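Local coordinates for putative GH105 family protein (Salmonella enterica subsp. enterica serovar Paratyphi A, PDB 3QWT) that is of uncharacterised function but, as a possible GH105 family member with an alpha/alpha toroid fold, probably hydrolyses unsaturated uronyl residues from oligosaccharides, at residues A141-H155 against Q164-L178. Sequence-based numbering, arbitrary orientation.
Sequences AMNEMPRTDHGGMQH and QQMWDDTLMMTVLPL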
loop_
_atom_site.group_PDB
_atom_site.type_symbol
_atom_site.label_atom_id
_atom_site.label_comp_id
_atom_site.label_asym_id
_atom_site.label_seq_id
_atom_site.Cartn_x
_atom_site.Cartn_y
_atom_site.Cartn_z
ATOM N N ALA A 141 10.736 -3.179 -31.506
ATOM C CA ALA A 141 10.977 -4.531 -31.010
ATOM C C ALA A 141 9.686 -5.126 -30.460
ATOM O O ALA A 141 9.407 -6.315 -30.644
ATOM C CB ALA A 141 12.066 -4.529 -29.936
HETATM N N MSE A 142 8.890 -4.296 -29.799
HETATM C CA MSE A 142 7.623 -4.766 -29.256
HETATM C C MSE A 142 6.569 -5.113 -30.313
HETATM O O MSE A 142 5.939 -6.176 -30.244
HETATM C CB MSE A 142 7.060 -3.754 -28.263
HETATM C CG MSE A 142 7.806 -3.752 -26.944
HETATM SE SE MSE A 142 7.542 -5.424 -25.936
HETATM C CE MSE A 142 5.719 -5.163 -25.353
ATOM N N ASN A 143 6.411 -4.241 -31.302
ATOM C CA ASN A 143 5.195 -4.239 -32.118
ATOM C C ASN A 143 5.342 -4.469 -33.614
ATOM O O ASN A 143 4.358 -4.806 -34.269
ATOM C CB ASN A 143 4.424 -2.934 -31.911
ATOM C CG ASN A 143 4.020 -2.743 -30.490
ATOM O OD1 ASN A 143 3.154 -3.461 -29.983
ATOM N ND2 ASN A 143 4.653 -1.789 -29.816
ATOM N N GLU A 144 6.542 -4.278 -34.154
ATOM C CA GLU A 144 6.753 -4.419 -35.592
ATOM C C GLU A 144 7.765 -5.501 -35.966
ATOM O O GLU A 144 7.647 -6.128 -37.024
ATOM C CB GLU A 144 7.156 -3.075 -36.217
ATOM C CG GLU A 144 6.162 -1.964 -35.955
ATOM C CD GLU A 144 6.421 -0.721 -36.806
ATOM O OE1 GLU A 144 6.335 0.404 -36.260
ATOM O OE2 GLU A 144 6.698 -0.871 -38.021
HETATM N N MSE A 145 8.759 -5.729 -35.117
HETATM C CA MSE A 145 9.733 -6.775 -35.423
HETATM C C MSE A 145 8.992 -8.073 -35.748
HETATM O O MSE A 145 8.082 -8.470 -35.031
HETATM C CB MSE A 145 10.727 -6.952 -34.278
HETATM C CG MSE A 145 11.489 -8.273 -34.257
HETATM SE SE MSE A 145 12.481 -8.388 -32.571
HETATM C CE MSE A 145 14.197 -9.141 -33.195
ATOM N N PRO A 146 9.355 -8.711 -36.866
ATOM C CA PRO A 146 8.730 -9.959 -37.304
ATOM C C PRO A 146 8.714 -10.996 -36.156
ATOM O O PRO A 146 9.716 -11.123 -35.448
ATOM C CB PRO A 146 9.663 -10.442 -38.429
ATOM C CG PRO A 146 10.385 -9.271 -38.889
ATOM C CD PRO A 146 10.483 -8.318 -37.724
ATOM N N ARG A 147 7.609 -11.717 -35.972
ATOM C CA ARG A 147 7.585 -12.826 -34.988
ATOM C C ARG A 147 7.385 -14.175 -35.662
ATOM O O ARG A 147 6.708 -14.266 -36.683
ATOM C CB ARG A 147 6.480 -12.647 -33.939
ATOM C CG ARG A 147 6.556 -11.362 -33.123
ATOM C CD ARG A 147 7.761 -11.337 -32.203
ATOM N NE ARG A 147 7.496 -10.557 -30.995
ATOM C CZ ARG A 147 7.826 -9.279 -30.831
ATOM N NH1 ARG A 147 8.435 -8.614 -31.798
ATOM N NH2 ARG A 147 7.537 -8.653 -29.699
ATOM N N THR A 148 7.953 -15.219 -35.070
ATOM C CA THR A 148 7.704 -16.572 -35.518
ATOM C C THR A 148 6.421 -17.057 -34.872
ATOM O O THR A 148 5.788 -16.309 -34.130
ATOM C CB THR A 148 8.834 -17.516 -35.084
ATOM O OG1 THR A 148 8.764 -17.741 -33.670
ATOM C CG2 THR A 148 10.198 -16.937 -35.443
ATOM N N ASP A 149 6.044 -18.304 -35.171
ATOM C CA ASP A 149 5.061 -19.046 -34.403
ATOM C C ASP A 149 5.278 -18.782 -32.920
ATOM O O ASP A 149 6.420 -18.624 -32.468
ATOM C CB ASP A 149 5.245 -20.559 -34.631
ATOM C CG ASP A 149 4.849 -21.010 -36.036
ATOM O OD1 ASP A 149 4.617 -20.151 -36.919
ATOM O OD2 ASP A 149 4.784 -22.237 -36.253
ATOM N N HIS A 150 4.182 -18.760 -32.167
ATOM C CA HIS A 150 4.236 -18.638 -30.716
ATOM C C HIS A 150 4.924 -17.345 -30.317
ATOM O O HIS A 150 5.494 -17.243 -29.238
ATOM C CB HIS A 150 4.948 -19.853 -30.109
ATOM C CG HIS A 150 4.227 -21.139 -30.339
ATOM N ND1 HIS A 150 2.972 -21.388 -29.818
ATOM C CD2 HIS A 150 4.571 -22.250 -31.039
ATOM C CE1 HIS A 150 2.576 -22.596 -30.186
ATOM N NE2 HIS A 150 3.531 -23.144 -30.921
ATOM N N GLY A 151 4.876 -16.367 -31.216
ATOM C CA GLY A 151 5.339 -15.031 -30.916
ATOM C C GLY A 151 6.798 -14.989 -30.533
ATOM O O GLY A 151 7.228 -14.103 -29.800
ATOM N N GLY A 152 7.569 -15.951 -31.030
ATOM C CA GLY A 152 9.005 -15.910 -30.843
ATOM C C GLY A 152 9.599 -14.791 -31.671
ATOM O O GLY A 152 9.135 -14.505 -32.776
HETATM N N MSE A 153 10.617 -14.135 -31.140
HETATM C CA MSE A 153 11.313 -13.113 -31.910
HETATM C C MSE A 153 12.083 -13.746 -33.069
HETATM O O MSE A 153 12.882 -14.669 -32.876
HETATM C CB MSE A 153 12.244 -12.317 -31.018
HETATM C CG MSE A 153 11.475 -11.409 -30.075
HETATM SE SE MSE A 153 12.668 -10.138 -29.249
HETATM C CE MSE A 153 11.368 -8.784 -28.719
ATOM N N GLN A 154 11.815 -13.271 -34.280
ATOM C CA GLN A 154 12.460 -13.841 -35.447
ATOM C C GLN A 154 13.826 -13.192 -35.609
ATOM O O GLN A 154 13.939 -11.968 -35.558
ATOM C CB GLN A 154 11.603 -13.631 -36.688
ATOM C CG GLN A 154 12.229 -14.153 -37.967
ATOM C CD GLN A 154 11.251 -14.122 -39.109
ATOM O OE1 GLN A 154 10.184 -14.754 -39.055
ATOM N NE2 GLN A 154 11.589 -13.369 -40.147
ATOM N N HIS A 155 14.867 -14.005 -35.769
ATOM C CA HIS A 155 16.208 -13.450 -35.906
ATOM C C HIS A 155 16.392 -12.782 -37.269
ATOM O O HIS A 155 17.164 -13.266 -38.103
ATOM C CB HIS A 155 17.290 -14.510 -35.670
ATOM C CG HIS A 155 18.666 -13.936 -35.516
ATOM N ND1 HIS A 155 19.135 -13.443 -34.315
ATOM C CD2 HIS A 155 19.664 -13.753 -36.412
ATOM C CE1 HIS A 155 20.370 -12.999 -34.476
ATOM N NE2 HIS A 155 20.714 -13.175 -35.739
ATOM N N GLN A 164 10.824 -17.510 -39.780
ATOM C CA GLN A 164 10.527 -18.571 -38.812
ATOM C C GLN A 164 11.703 -19.055 -37.954
ATOM O O GLN A 164 11.563 -20.047 -37.246
ATOM C CB GLN A 164 9.903 -19.774 -39.526
ATOM C CG GLN A 164 8.506 -19.523 -40.050
ATOM C CD GLN A 164 7.463 -19.518 -38.948
ATOM O OE1 GLN A 164 7.688 -18.994 -37.856
ATOM N NE2 GLN A 164 6.317 -20.115 -39.228
ATOM N N GLN A 165 12.847 -18.374 -38.012
ATOM C CA GLN A 165 14.031 -18.810 -37.257
ATOM C C GLN A 165 14.221 -18.044 -35.950
ATOM O O GLN A 165 13.946 -16.826 -35.881
ATOM C CB GLN A 165 15.314 -18.643 -38.080
ATOM C CG GLN A 165 15.396 -19.442 -39.358
ATOM C CD GLN A 165 16.728 -19.202 -40.073
ATOM O OE1 GLN A 165 17.722 -18.855 -39.436
ATOM N NE2 GLN A 165 16.747 -19.380 -41.391
HETATM N N MSE A 166 14.714 -18.766 -34.937
HETATM C CA MSE A 166 15.131 -18.193 -33.652
HETATM C C MSE A 166 16.595 -18.574 -33.387
HETATM O O MSE A 166 16.978 -19.733 -33.559
HETATM C CB MSE A 166 14.237 -18.699 -32.517
HETATM C CG MSE A 166 12.786 -18.225 -32.597
HETATM SE SE MSE A 166 11.580 -18.842 -31.160
HETATM C CE MSE A 166 12.354 -17.918 -29.599
ATOM N N TRP A 167 17.417 -17.607 -32.990
ATOM C CA TRP A 167 18.834 -17.895 -32.725
ATOM C C TRP A 167 19.227 -17.546 -31.297
ATOM O O TRP A 167 18.626 -16.653 -30.687
ATOM C CB TRP A 167 19.750 -17.080 -33.653
ATOM C CG TRP A 167 19.568 -17.296 -35.119
ATOM C CD1 TRP A 167 18.514 -17.884 -35.740
ATOM C CD2 TRP A 167 20.481 -16.910 -36.153
ATOM N NE1 TRP A 167 18.710 -17.886 -37.101
ATOM C CE2 TRP A 167 19.907 -17.288 -37.380
ATOM C CE3 TRP A 167 21.727 -16.280 -36.155
ATOM C CZ2 TRP A 167 20.543 -17.067 -38.609
ATOM C CZ3 TRP A 167 22.355 -16.049 -37.376
ATOM C CH2 TRP A 167 21.762 -16.451 -38.586
ATOM N N ASP A 168 20.268 -18.206 -30.786
ATOM C CA ASP A 168 20.896 -17.779 -29.531
ATOM C C ASP A 168 21.114 -16.252 -29.481
ATOM O O ASP A 168 20.774 -15.601 -28.507
ATOM C CB ASP A 168 22.266 -18.431 -29.369
ATOM C CG ASP A 168 22.223 -19.962 -29.484
ATOM O OD1 ASP A 168 21.132 -20.561 -29.474
ATOM O OD2 ASP A 168 23.301 -20.570 -29.577
ATOM N N ASP A 169 21.725 -15.727 -30.540
ATOM C CA ASP A 169 22.247 -14.374 -30.594
ATOM C C ASP A 169 21.149 -13.338 -30.271
ATOM O O ASP A 169 21.419 -12.257 -29.746
ATOM C CB ASP A 169 22.867 -14.102 -31.984
ATOM C CG ASP A 169 23.901 -15.189 -32.414
ATOM O OD1 ASP A 169 25.108 -14.874 -32.567
ATOM O OD2 ASP A 169 23.508 -16.361 -32.606
ATOM N N THR A 170 19.910 -13.673 -30.591
ATOM C CA THR A 170 18.809 -12.771 -30.321
ATOM C C THR A 170 18.814 -12.386 -28.855
ATOM O O THR A 170 18.477 -11.268 -28.529
ATOM C CB THR A 170 17.473 -13.403 -30.694
ATOM O OG1 THR A 170 17.490 -13.732 -32.085
ATOM C CG2 THR A 170 16.319 -12.457 -30.415
ATOM N N LEU A 171 19.223 -13.293 -27.967
ATOM C CA LEU A 171 19.106 -12.964 -26.544
ATOM C C LEU A 171 20.003 -11.794 -26.160
ATOM O O LEU A 171 19.650 -11.003 -25.284
ATOM C CB LEU A 171 19.319 -14.183 -25.629
ATOM C CG LEU A 171 18.138 -15.169 -25.644
ATOM C CD1 LEU A 171 18.550 -16.548 -25.162
ATOM C CD2 LEU A 171 16.953 -14.648 -24.824
HETATM N N MSE A 172 21.144 -11.674 -26.837
HETATM C CA MSE A 172 22.100 -10.622 -26.537
HETATM C C MSE A 172 21.782 -9.307 -27.264
HETATM O O MSE A 172 21.865 -8.222 -26.670
HETATM C CB MSE A 172 23.525 -11.080 -26.887
HETATM C CG MSE A 172 24.612 -10.023 -26.705
HETATM SE SE MSE A 172 25.012 -9.660 -24.825
HETATM C CE MSE A 172 24.513 -7.773 -24.791
HETATM N N MSE A 173 21.425 -9.409 -28.542
HETATM C CA MSE A 173 21.292 -8.237 -29.409
HETATM C C MSE A 173 19.963 -7.473 -29.302
HETATM O O MSE A 173 19.907 -6.302 -29.669
HETATM C CB MSE A 173 21.500 -8.627 -30.864
HETATM C CG MSE A 173 22.707 -9.516 -31.110
HETATM SE SE MSE A 173 24.314 -8.945 -30.174
HETATM C CE MSE A 173 25.309 -10.624 -30.407
ATOM N N THR A 174 18.896 -8.127 -28.843
ATOM C CA THR A 174 17.591 -7.459 -28.738
ATOM C C THR A 174 16.879 -7.687 -27.410
ATOM O O THR A 174 16.342 -6.757 -26.821
ATOM C CB THR A 174 16.642 -7.845 -29.909
ATOM O OG1 THR A 174 17.121 -7.243 -31.110
ATOM C CG2 THR A 174 15.230 -7.342 -29.676
ATOM N N VAL A 175 16.851 -8.920 -26.934
ATOM C CA VAL A 175 16.146 -9.149 -25.695
ATOM C C VAL A 175 16.727 -8.350 -24.532
ATOM O O VAL A 175 16.007 -7.642 -23.846
ATOM C CB VAL A 175 16.098 -10.617 -25.287
ATOM C CG1 VAL A 175 15.183 -10.746 -24.071
ATOM C CG2 VAL A 175 15.591 -11.457 -26.432
ATOM N N LEU A 176 18.021 -8.479 -24.287
ATOM C CA LEU A 176 18.591 -7.807 -23.133
ATOM C C LEU A 176 18.409 -6.289 -23.236
ATOM O O LEU A 176 18.038 -5.650 -22.260
ATOM C CB LEU A 176 20.059 -8.190 -22.938
ATOM C CG LEU A 176 20.747 -7.469 -21.780
ATOM C CD1 LEU A 176 20.016 -7.717 -20.470
ATOM C CD2 LEU A 176 22.168 -7.927 -21.669
ATOM N N PRO A 177 18.673 -5.705 -24.421
ATOM C CA PRO A 177 18.420 -4.262 -24.560
ATOM C C PRO A 177 16.974 -3.902 -24.255
ATOM O O PRO A 177 16.712 -2.881 -23.621
ATOM C CB PRO A 177 18.732 -3.989 -26.035
ATOM C CG PRO A 177 19.753 -5.030 -26.392
ATOM C CD PRO A 177 19.434 -6.250 -25.565
ATOM N N LEU A 178 16.042 -4.732 -24.703
ATOM C CA LEU A 178 14.624 -4.464 -24.461
ATOM C C LEU A 178 14.282 -4.487 -22.969
ATOM O O LEU A 178 13.616 -3.597 -22.463
ATOM C CB LEU A 178 13.745 -5.455 -25.215
ATOM C CG LEU A 178 12.263 -5.320 -24.895
ATOM C CD1 LEU A 178 11.705 -3.940 -25.326
ATOM C CD2 LEU A 178 11.516 -6.448 -25.566
HETATM O O HOH W 1 15.557 -15.319 -32.008
#
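His-155 lies over one face of Trp-167 as an offset stack, the imidazole and the indole six-membered ring 4.1 Å apart at their centroids and their planes 10° from parallel. Its CG stands anti to the backbone N (chi1 -168°), which lays the imidazole on the indole; CB itself sits over the five-membered ring. At the imidazole edge ND1 meets Thr-170 OG1 in a nearly straight 2.8 Å hydrogen bond, either atom donating, while NE2 bonds a glycerol, probably from the crystallisation liquor; stack and bonds together fix the ring's rotation beside what may be a pocket. A water joins Thr-170 OG1 to Met-153 O and Trp-167 N.

Farther along, Gln-164 folds back at chi2 (-75°) and uses both ends of its amide: OE1 takes Asp-149 N at 3.2 Å on an in-plane lone pair, and NE2 gives to Asp-149 OD1 at 2.9 Å, from above the carboxylate plane. The extended Gln-154 receives Gln-164 N on OE1, from above the carbonyl plane.

Toward the helix, selenomethionine Met-153 runs past Thr-174 CG2 to put CE 3.9 Å from Leu-178 CD2. The contact joins helix 131-143 and its following loop to strand 165-167, paired with strand 216-218, and to helix 170-184, which packs against helices 67-83 and 231-248.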